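Local coordinates for GDP-L-fucose synthase (Campylobacter jejuni subsp. jejuni serotype O:2, PDB 7M13), which acts as an NADPH-dependent GDP-D-glycero-L-gluco-heptose synthase in the biosynthesis of the capsular polysaccharide of this bacterium, at residues G18-E26 and N169-F177; V103-S111 and A254-D262. All coordinates share one frame; numbering follows the deposited sequence.

Contact 1: G18-E26 and N169-F177. With NAP (NADP nicotinamide-adenine-dinucleotide phosphate), chain E.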
# COMPACT_ATOMS: atom_id res chain seq x y z
N GLY B 18 13.84 20.12 -3.57
CA GLY B 18 12.43 20.47 -3.39
C GLY B 18 12.22 21.42 -2.23
O GLY B 18 13.20 21.90 -1.59
N THR B 19 10.99 21.79 -1.96
CA THR B 19 10.69 22.85 -0.96
C THR B 19 11.18 22.40 0.43
O THR B 19 11.92 23.15 1.11
CB THR B 19 9.21 23.21 -1.01
OG1 THR B 19 8.97 23.72 -2.32
CG2 THR B 19 8.86 24.24 0.04
N ALA B 20 10.76 21.23 0.89
CA ALA B 20 11.16 20.71 2.21
C ALA B 20 12.66 20.43 2.20
O ALA B 20 13.31 20.75 3.19
CB ALA B 20 10.35 19.47 2.55
N GLY B 21 13.19 19.85 1.13
CA GLY B 21 14.61 19.48 1.12
C GLY B 21 15.47 20.72 1.21
O GLY B 21 16.44 20.69 1.98
N THR B 22 15.10 21.78 0.50
CA THR B 22 15.92 23.01 0.53
C THR B 22 15.89 23.57 1.95
O THR B 22 16.93 24.02 2.45
CB THR B 22 15.43 24.03 -0.49
OG1 THR B 22 15.56 23.49 -1.81
CG2 THR B 22 16.21 25.32 -0.36
N ALA B 23 14.72 23.63 2.60
CA ALA B 23 14.58 24.13 3.97
C ALA B 23 15.38 23.26 4.94
O ALA B 23 15.99 23.79 5.88
CB ALA B 23 13.12 24.18 4.37
N LEU B 24 15.40 21.94 4.77
CA LEU B 24 16.17 21.09 5.69
C LEU B 24 17.67 21.36 5.51
O LEU B 24 18.37 21.46 6.54
CB LEU B 24 15.84 19.62 5.42
CG LEU B 24 14.59 19.15 6.13
CD1 LEU B 24 14.09 17.89 5.44
CD2 LEU B 24 14.86 18.91 7.59
N VAL B 25 18.13 21.44 4.27
CA VAL B 25 19.57 21.71 4.02
C VAL B 25 19.92 23.02 4.73
O VAL B 25 20.90 23.03 5.48
CB VAL B 25 19.93 21.77 2.53
CG1 VAL B 25 21.37 22.27 2.36
CG2 VAL B 25 19.78 20.44 1.81
N GLU B 26 19.16 24.08 4.51
CA GLU B 26 19.52 25.42 5.09
C GLU B 26 19.46 25.39 6.62
O GLU B 26 20.34 25.98 7.28
CB GLU B 26 18.61 26.50 4.52
CG GLU B 26 18.91 26.79 3.07
CD GLU B 26 17.95 27.78 2.43
OE1 GLU B 26 16.89 28.09 3.06
OE2 GLU B 26 18.25 28.22 1.29
N ASN B 169 -0.45 21.13 3.64
CA ASN B 169 -0.02 22.11 2.60
C ASN B 169 1.26 22.77 3.06
O ASN B 169 1.27 23.38 4.12
CB ASN B 169 -1.05 23.22 2.31
CG ASN B 169 -2.34 22.70 1.73
OD1 ASN B 169 -2.40 22.33 0.56
ND2 ASN B 169 -3.35 22.62 2.60
N LEU B 170 2.31 22.65 2.26
CA LEU B 170 3.62 23.25 2.54
C LEU B 170 3.73 24.56 1.78
O LEU B 170 3.19 24.67 0.66
CB LEU B 170 4.69 22.25 2.11
CG LEU B 170 6.12 22.60 2.47
CD1 LEU B 170 6.34 22.64 3.97
CD2 LEU B 170 7.05 21.58 1.82
N TYR B 171 4.39 25.51 2.40
CA TYR B 171 4.87 26.72 1.70
C TYR B 171 6.20 27.04 2.35
O TYR B 171 6.62 26.35 3.25
CB TYR B 171 3.82 27.85 1.77
CG TYR B 171 3.72 28.56 3.09
CD1 TYR B 171 3.18 27.95 4.22
CD2 TYR B 171 4.19 29.86 3.25
CE1 TYR B 171 3.11 28.58 5.45
CE2 TYR B 171 4.08 30.52 4.46
CZ TYR B 171 3.56 29.89 5.58
OH TYR B 171 3.49 30.54 6.77
N GLY B 172 6.91 28.05 1.89
CA GLY B 172 8.12 28.40 2.64
C GLY B 172 8.79 29.59 2.02
O GLY B 172 8.22 30.14 1.07
N THR B 173 9.96 29.94 2.52
CA THR B 173 10.67 31.15 2.05
C THR B 173 11.08 30.88 0.60
O THR B 173 10.61 31.62 -0.30
CB THR B 173 11.80 31.46 3.03
OG1 THR B 173 11.16 31.75 4.27
CG2 THR B 173 12.68 32.61 2.58
N LYS B 174 11.84 29.81 0.36
CA LYS B 174 12.29 29.41 -0.99
C LYS B 174 11.34 28.36 -1.57
O LYS B 174 11.75 27.19 -1.71
CB LYS B 174 13.72 28.88 -0.93
CG LYS B 174 14.72 29.83 -0.28
CD LYS B 174 16.16 29.47 -0.63
CE LYS B 174 17.15 30.57 -0.29
NZ LYS B 174 17.03 30.98 1.13
N ALA B 175 10.13 28.79 -1.94
CA ALA B 175 9.01 27.93 -2.39
C ALA B 175 9.07 27.73 -3.90
O ALA B 175 9.93 28.34 -4.57
CB ALA B 175 7.69 28.55 -1.99
N ASN B 176 8.16 26.90 -4.42
CA ASN B 176 8.00 26.63 -5.87
C ASN B 176 6.79 27.46 -6.31
O ASN B 176 5.66 27.16 -5.88
CB ASN B 176 7.96 25.12 -6.11
CG ASN B 176 7.61 24.73 -7.53
OD1 ASN B 176 7.11 25.54 -8.31
ND2 ASN B 176 7.86 23.49 -7.87
N PHE B 177 7.04 28.52 -7.09
CA PHE B 177 6.04 29.54 -7.48
C PHE B 177 5.49 29.26 -8.88
O PHE B 177 4.82 30.15 -9.42
CB PHE B 177 6.67 30.93 -7.42
CG PHE B 177 7.15 31.31 -6.05
CD1 PHE B 177 6.26 31.78 -5.09
CD2 PHE B 177 8.49 31.25 -5.73
CE1 PHE B 177 6.71 32.15 -3.83
CE2 PHE B 177 8.94 31.62 -4.47
CZ PHE B 177 8.05 32.08 -3.53
PA NAP E . 8.89 18.82 -3.99
O1A NAP E . 7.83 18.40 -4.96
O2A NAP E . 9.14 20.30 -3.84
O5B NAP E . 10.28 18.18 -4.32
C5B NAP E . 10.40 16.78 -4.58
C4B NAP E . 11.83 16.52 -4.93
O4B NAP E . 11.97 15.09 -5.10
C3B NAP E . 12.29 17.18 -6.24
O3B NAP E . 13.47 17.95 -6.00
C2B NAP E . 12.51 15.99 -7.18
O2B NAP E . 13.61 16.15 -8.07
C1B NAP E . 12.83 14.87 -6.20
N9A NAP E . 12.56 13.57 -6.77
C8A NAP E . 11.37 13.08 -7.22
N7A NAP E . 11.46 11.90 -7.79
C5A NAP E . 12.81 11.61 -7.73
C6A NAP E . 13.54 10.50 -8.19
N6A NAP E . 13.01 9.47 -8.86
N1A NAP E . 14.88 10.53 -7.97
C2A NAP E . 15.41 11.57 -7.33
N3A NAP E . 14.81 12.67 -6.86
C4A NAP E . 13.50 12.62 -7.11
O3 NAP E . 8.53 18.21 -2.56
PN NAP E . 7.94 18.95 -1.29
O1N NAP E . 6.77 19.75 -1.72
O2N NAP E . 9.08 19.60 -0.61
O5D NAP E . 7.43 17.69 -0.42
C5D NAP E . 8.27 17.09 0.53
C4D NAP E . 7.49 15.98 1.19
O4D NAP E . 6.35 16.54 1.90
C3D NAP E . 6.93 14.92 0.23
O3D NAP E . 6.94 13.63 0.84
C2D NAP E . 5.53 15.43 0.02
O2D NAP E . 4.63 14.43 -0.47
C1D NAP E . 5.17 15.91 1.41
N1N NAP E . 4.04 16.87 1.36
C2N NAP E . 4.13 18.06 0.70
C3N NAP E . 3.05 18.87 0.59
C7N NAP E . 3.09 20.17 -0.13
O7N NAP E . 2.11 20.94 -0.04
N7N NAP E . 4.18 20.46 -0.85
C4N NAP E . 1.81 18.52 1.24
C5N NAP E . 1.79 17.27 1.96
C6N NAP E . 2.83 16.48 1.94
P2B NAP E . 13.47 17.05 -9.40
O1X NAP E . 13.52 18.46 -8.89
O2X NAP E . 12.23 16.68 -10.11
O3X NAP E . 14.70 16.65 -10.24
O HOH W 1 6.23 25.06 -2.44
O HOH W 2 11.83 25.84 1.28
O HOH W 3 11.02 25.09 -3.84
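Lys174 O accepts hydrogen bonds from two waters that tie it to Thr19: one, 3.3 Å from Lys174 O, also donates to Thr19 O, and the other, 3.1 Å from Lys174 O, pairs with Thr19 OG1. A third water pairs with Thr19 OG1 and accepts a weak bond from Asn176 N, so waters bridge part of the seam between the loop after strand 162-171 and the start of helix 19-30. Beside the waters the packing is apolar. With CG2 anti to the backbone N (OG1 at chi1 -61°), Thr19 lays this methyl against Leu170 CD2 at 3.7 Å, and the same leucine methyl reaches Ala20 CB. Two turns along the helix, Lys174 NZ makes a weak bond of 3.0 Å to Glu26 OE2 within a salt bridge; Lys174 also forms a cation-pi contact with Trp345. Gly15, Gly18 and Gly21 give the GxxGxxG turn of a Rossmann dinucleotide fold. Here Thr19 N holds NADP O2A at 3.0 Å and Ala20 N holds O2N at 2.8 Å, nearly straight at 176°, while Leu170 N grips the nicotinamide carboxamide O7N at 2.9 Å. Neutral backbone N-H groups at a helix N-terminus thus bind the diphosphate, and the helix dipole probably favours its negative charge.

Contact 2: V103-S111 and A254-D262. With NAP (NADP nicotinamide-adenine-dinucleotide phosphate), chain E.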
# COMPACT_ATOMS: atom_id res chain seq x y z
N VAL B 103 21.27 2.61 8.93
CA VAL B 103 20.85 4.01 9.20
C VAL B 103 20.32 4.06 10.64
O VAL B 103 19.60 3.15 11.07
CB VAL B 103 19.81 4.46 8.17
CG1 VAL B 103 19.01 5.65 8.70
CG2 VAL B 103 20.45 4.73 6.83
N LYS B 104 20.73 5.08 11.39
CA LYS B 104 20.26 5.23 12.78
C LYS B 104 18.81 5.67 12.84
O LYS B 104 18.04 5.05 13.58
CB LYS B 104 21.16 6.21 13.52
CG LYS B 104 22.58 5.71 13.62
CD LYS B 104 23.53 6.66 14.32
CE LYS B 104 24.89 6.03 14.55
NZ LYS B 104 25.65 5.86 13.28
N LYS B 105 18.43 6.69 12.09
CA LYS B 105 17.05 7.19 12.13
C LYS B 105 16.68 7.79 10.78
O LYS B 105 17.56 8.29 10.06
CB LYS B 105 16.97 8.27 13.19
CG LYS B 105 15.67 8.40 13.90
CD LYS B 105 15.93 9.04 15.26
CE LYS B 105 14.62 9.56 15.74
NZ LYS B 105 14.77 10.10 17.09
N LEU B 106 15.40 7.68 10.43
CA LEU B 106 14.85 8.19 9.17
C LEU B 106 13.56 8.92 9.48
O LEU B 106 12.81 8.45 10.34
CB LEU B 106 14.60 6.99 8.24
CG LEU B 106 13.98 7.28 6.86
CD1 LEU B 106 14.50 6.27 5.84
CD2 LEU B 106 12.47 7.24 6.92
N VAL B 107 13.35 10.03 8.79
CA VAL B 107 12.05 10.76 8.82
C VAL B 107 11.48 10.76 7.42
O VAL B 107 12.18 11.09 6.46
CB VAL B 107 12.22 12.18 9.35
CG1 VAL B 107 10.95 13.00 9.11
CG2 VAL B 107 12.59 12.15 10.81
N PHE B 108 10.25 10.31 7.28
CA PHE B 108 9.48 10.27 6.03
C PHE B 108 8.33 11.26 6.17
O PHE B 108 7.77 11.40 7.26
CB PHE B 108 8.94 8.85 5.79
CG PHE B 108 7.95 8.72 4.67
CD1 PHE B 108 8.30 9.06 3.38
CD2 PHE B 108 6.70 8.15 4.89
CE1 PHE B 108 7.40 8.93 2.33
CE2 PHE B 108 5.80 8.04 3.85
CZ PHE B 108 6.16 8.44 2.59
N PHE B 109 7.88 11.85 5.08
CA PHE B 109 6.76 12.81 5.10
C PHE B 109 5.55 12.20 4.41
O PHE B 109 5.63 11.75 3.23
CB PHE B 109 7.16 14.12 4.46
CG PHE B 109 8.27 14.79 5.21
CD1 PHE B 109 8.00 15.56 6.34
CD2 PHE B 109 9.59 14.52 4.90
CE1 PHE B 109 9.04 16.14 7.05
CE2 PHE B 109 10.62 15.10 5.62
CZ PHE B 109 10.34 15.89 6.71
N GLY B 110 4.42 12.16 5.12
CA GLY B 110 3.13 11.79 4.55
C GLY B 110 2.30 13.00 4.19
O GLY B 110 2.70 14.14 4.50
N SER B 111 1.16 12.75 3.57
CA SER B 111 0.21 13.77 3.10
C SER B 111 -1.14 13.48 3.74
O SER B 111 -1.49 12.30 3.90
CB SER B 111 0.11 13.74 1.58
OG SER B 111 -1.07 14.38 1.13
N ALA B 254 11.04 18.29 11.90
CA ALA B 254 11.80 17.13 11.39
C ALA B 254 13.09 16.96 12.18
O ALA B 254 13.42 15.83 12.61
CB ALA B 254 12.04 17.29 9.91
N ILE B 255 13.79 18.06 12.47
CA ILE B 255 15.04 17.97 13.26
C ILE B 255 14.69 17.64 14.71
O ILE B 255 15.35 16.82 15.38
CB ILE B 255 15.88 19.24 13.12
CG1 ILE B 255 16.35 19.42 11.68
CG2 ILE B 255 17.02 19.16 14.12
CD1 ILE B 255 16.84 20.80 11.35
N TYR B 256 13.63 18.23 15.26
CA TYR B 256 13.20 17.89 16.63
C TYR B 256 12.89 16.39 16.75
O TYR B 256 13.23 15.75 17.76
CB TYR B 256 11.97 18.71 17.01
CG TYR B 256 11.48 18.41 18.39
CD1 TYR B 256 11.99 19.11 19.47
CD2 TYR B 256 10.51 17.45 18.63
CE1 TYR B 256 11.57 18.82 20.75
CE2 TYR B 256 10.10 17.14 19.91
CZ TYR B 256 10.63 17.84 20.97
OH TYR B 256 10.23 17.57 22.26
N THR B 257 12.22 15.85 15.75
CA THR B 257 11.90 14.40 15.71
C THR B 257 13.20 13.62 15.76
O THR B 257 13.30 12.72 16.56
CB THR B 257 11.10 14.05 14.44
OG1 THR B 257 9.86 14.77 14.44
CG2 THR B 257 10.66 12.59 14.48
N MET B 258 14.15 13.92 14.88
CA MET B 258 15.43 13.18 14.90
C MET B 258 16.03 13.24 16.31
O MET B 258 16.54 12.22 16.79
CB MET B 258 16.45 13.81 13.94
CG MET B 258 16.19 13.52 12.53
SD MET B 258 16.21 11.72 12.18
CE MET B 258 16.39 11.79 10.41
N GLN B 259 15.99 14.40 16.95
CA GLN B 259 16.76 14.58 18.19
C GLN B 259 16.00 14.07 19.40
O GLN B 259 16.64 13.91 20.46
CB GLN B 259 17.13 16.05 18.40
CG GLN B 259 18.01 16.63 17.33
CD GLN B 259 19.30 15.87 17.17
OE1 GLN B 259 19.31 14.74 16.70
NE2 GLN B 259 20.41 16.52 17.48
N ASN B 260 14.68 13.87 19.31
CA ASN B 260 13.86 13.71 20.55
C ASN B 260 12.83 12.58 20.46
O ASN B 260 12.40 12.11 21.54
CB ASN B 260 13.11 14.99 20.91
CG ASN B 260 14.07 16.09 21.30
OD1 ASN B 260 14.64 16.05 22.39
ND2 ASN B 260 14.34 16.99 20.38
N ILE B 261 12.35 12.20 19.28
CA ILE B 261 11.17 11.30 19.17
C ILE B 261 11.65 9.99 18.57
O ILE B 261 12.03 9.94 17.40
CB ILE B 261 10.05 11.93 18.35
CG1 ILE B 261 9.56 13.24 18.97
CG2 ILE B 261 8.91 10.92 18.21
CD1 ILE B 261 8.61 13.99 18.09
N ASP B 262 11.62 8.94 19.39
CA ASP B 262 12.00 7.58 18.99
C ASP B 262 10.73 6.72 18.93
O ASP B 262 9.70 7.08 19.51
CB ASP B 262 13.06 7.05 19.95
CG ASP B 262 14.34 7.87 19.91
OD1 ASP B 262 14.85 8.17 18.79
OD2 ASP B 262 14.85 8.24 21.00
PA NAP E . 8.89 18.82 -3.99
O1A NAP E . 7.83 18.40 -4.96
O2A NAP E . 9.14 20.30 -3.84
O5B NAP E . 10.28 18.18 -4.32
C5B NAP E . 10.40 16.78 -4.58
C4B NAP E . 11.83 16.52 -4.93
O4B NAP E . 11.97 15.09 -5.10
C3B NAP E . 12.29 17.18 -6.24
O3B NAP E . 13.47 17.95 -6.00
C2B NAP E . 12.51 15.99 -7.18
O2B NAP E . 13.61 16.15 -8.07
C1B NAP E . 12.83 14.87 -6.20
N9A NAP E . 12.56 13.57 -6.77
C8A NAP E . 11.37 13.08 -7.22
N7A NAP E . 11.46 11.90 -7.79
C5A NAP E . 12.81 11.61 -7.73
C6A NAP E . 13.54 10.50 -8.19
N6A NAP E . 13.01 9.47 -8.86
N1A NAP E . 14.88 10.53 -7.97
C2A NAP E . 15.41 11.57 -7.33
N3A NAP E . 14.81 12.67 -6.86
C4A NAP E . 13.50 12.62 -7.11
O3 NAP E . 8.53 18.21 -2.56
PN NAP E . 7.94 18.95 -1.29
O1N NAP E . 6.77 19.75 -1.72
O2N NAP E . 9.08 19.60 -0.61
O5D NAP E . 7.43 17.69 -0.42
C5D NAP E . 8.27 17.09 0.53
C4D NAP E . 7.49 15.98 1.19
O4D NAP E . 6.35 16.54 1.90
C3D NAP E . 6.93 14.92 0.23
O3D NAP E . 6.94 13.63 0.84
C2D NAP E . 5.53 15.43 0.02
O2D NAP E . 4.63 14.43 -0.47
C1D NAP E . 5.17 15.91 1.41
N1N NAP E . 4.04 16.87 1.36
C2N NAP E . 4.13 18.06 0.70
C3N NAP E . 3.05 18.87 0.59
C7N NAP E . 3.09 20.17 -0.13
O7N NAP E . 2.11 20.94 -0.04
N7N NAP E . 4.18 20.46 -0.85
C4N NAP E . 1.81 18.52 1.24
C5N NAP E . 1.79 17.27 1.96
C6N NAP E . 2.83 16.48 1.94
P2B NAP E . 13.47 17.05 -9.40
O1X NAP E . 13.52 18.46 -8.89
O2X NAP E . 12.23 16.68 -10.11
O3X NAP E . 14.70 16.65 -10.24
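Strand 105-111 and helix 254-260 run roughly antiparallel, their axes 8.9 Å apart at closest and their directions 148° from each other. The extended chain of Lys105 reaches across to the C-terminal end of the helix, where NZ is hydrogen-bonded to four oxygens, so at least one of its three N-H groups must be shared. The shortest bond, a salt bridge, joins Lys105 NZ to Asp262 OD1 at 2.6 Å, NZ standing above the carboxylate plane. Met258 O and Ile261 O each lie 2.8 Å from NZ, which stands well above both carbonyl planes; Thr257 O, at 3.1 Å, is approached closer to its plane and also accepts from Asn260 N and Ile261 N. The buried ammonium group thus satisfies carbonyls of the last helical turn and the residues beyond it, and its charge probably suits the negative end of the helix dipole. Leading to it, Lys105 CB passes Met258 SD at 3.7 Å, the two side chains sliding by each other in opposite directions. In this Rossmann fold, strand 105-111 lies between strands 63-66 and 162-171; helix 247-260 covers the face bearing Val107, and helix 80-100 packs on Leu106 and Phe108 from the other. Met258, bent at chi2 (-60°), brings CE to 3.8 Å from Val107 CG2, and the Thr257 methyl CG2 also lies beside this Val107 methyl. Further along the strand, the Phe109 ring receives Ala254 CB at its edge, near the ring plane, 3.9 Å from CZ. Phe109 O accepts a hydrogen bond from Lys144 NZ and a weak one from the ribose hydroxyl O3D of NADP.

How the contacts relate
Contacts 1 and 2 have centres about 17 Å apart and meet where Leu24 CD2 of helix 19-30 packs on Ala254 CB of helix 247-260, 4.0 Å away. Strands 162-171 and 105-111 are neighbours in one sheet, and the segments of the two contacts alternate along the chain. Both reach the NADP: contact 1 at the diphosphate and carboxamide, contact 2 at the nicotinamide ribose and the ring, where Ser111, predicted to matter for catalysis, brings CB to 3.9 Å from C6N. The side chains of Ala20 and Phe109 come within about 5 Å of each other. Leu250, one helix turn before Ala254, touches both Ala20 and Leu170.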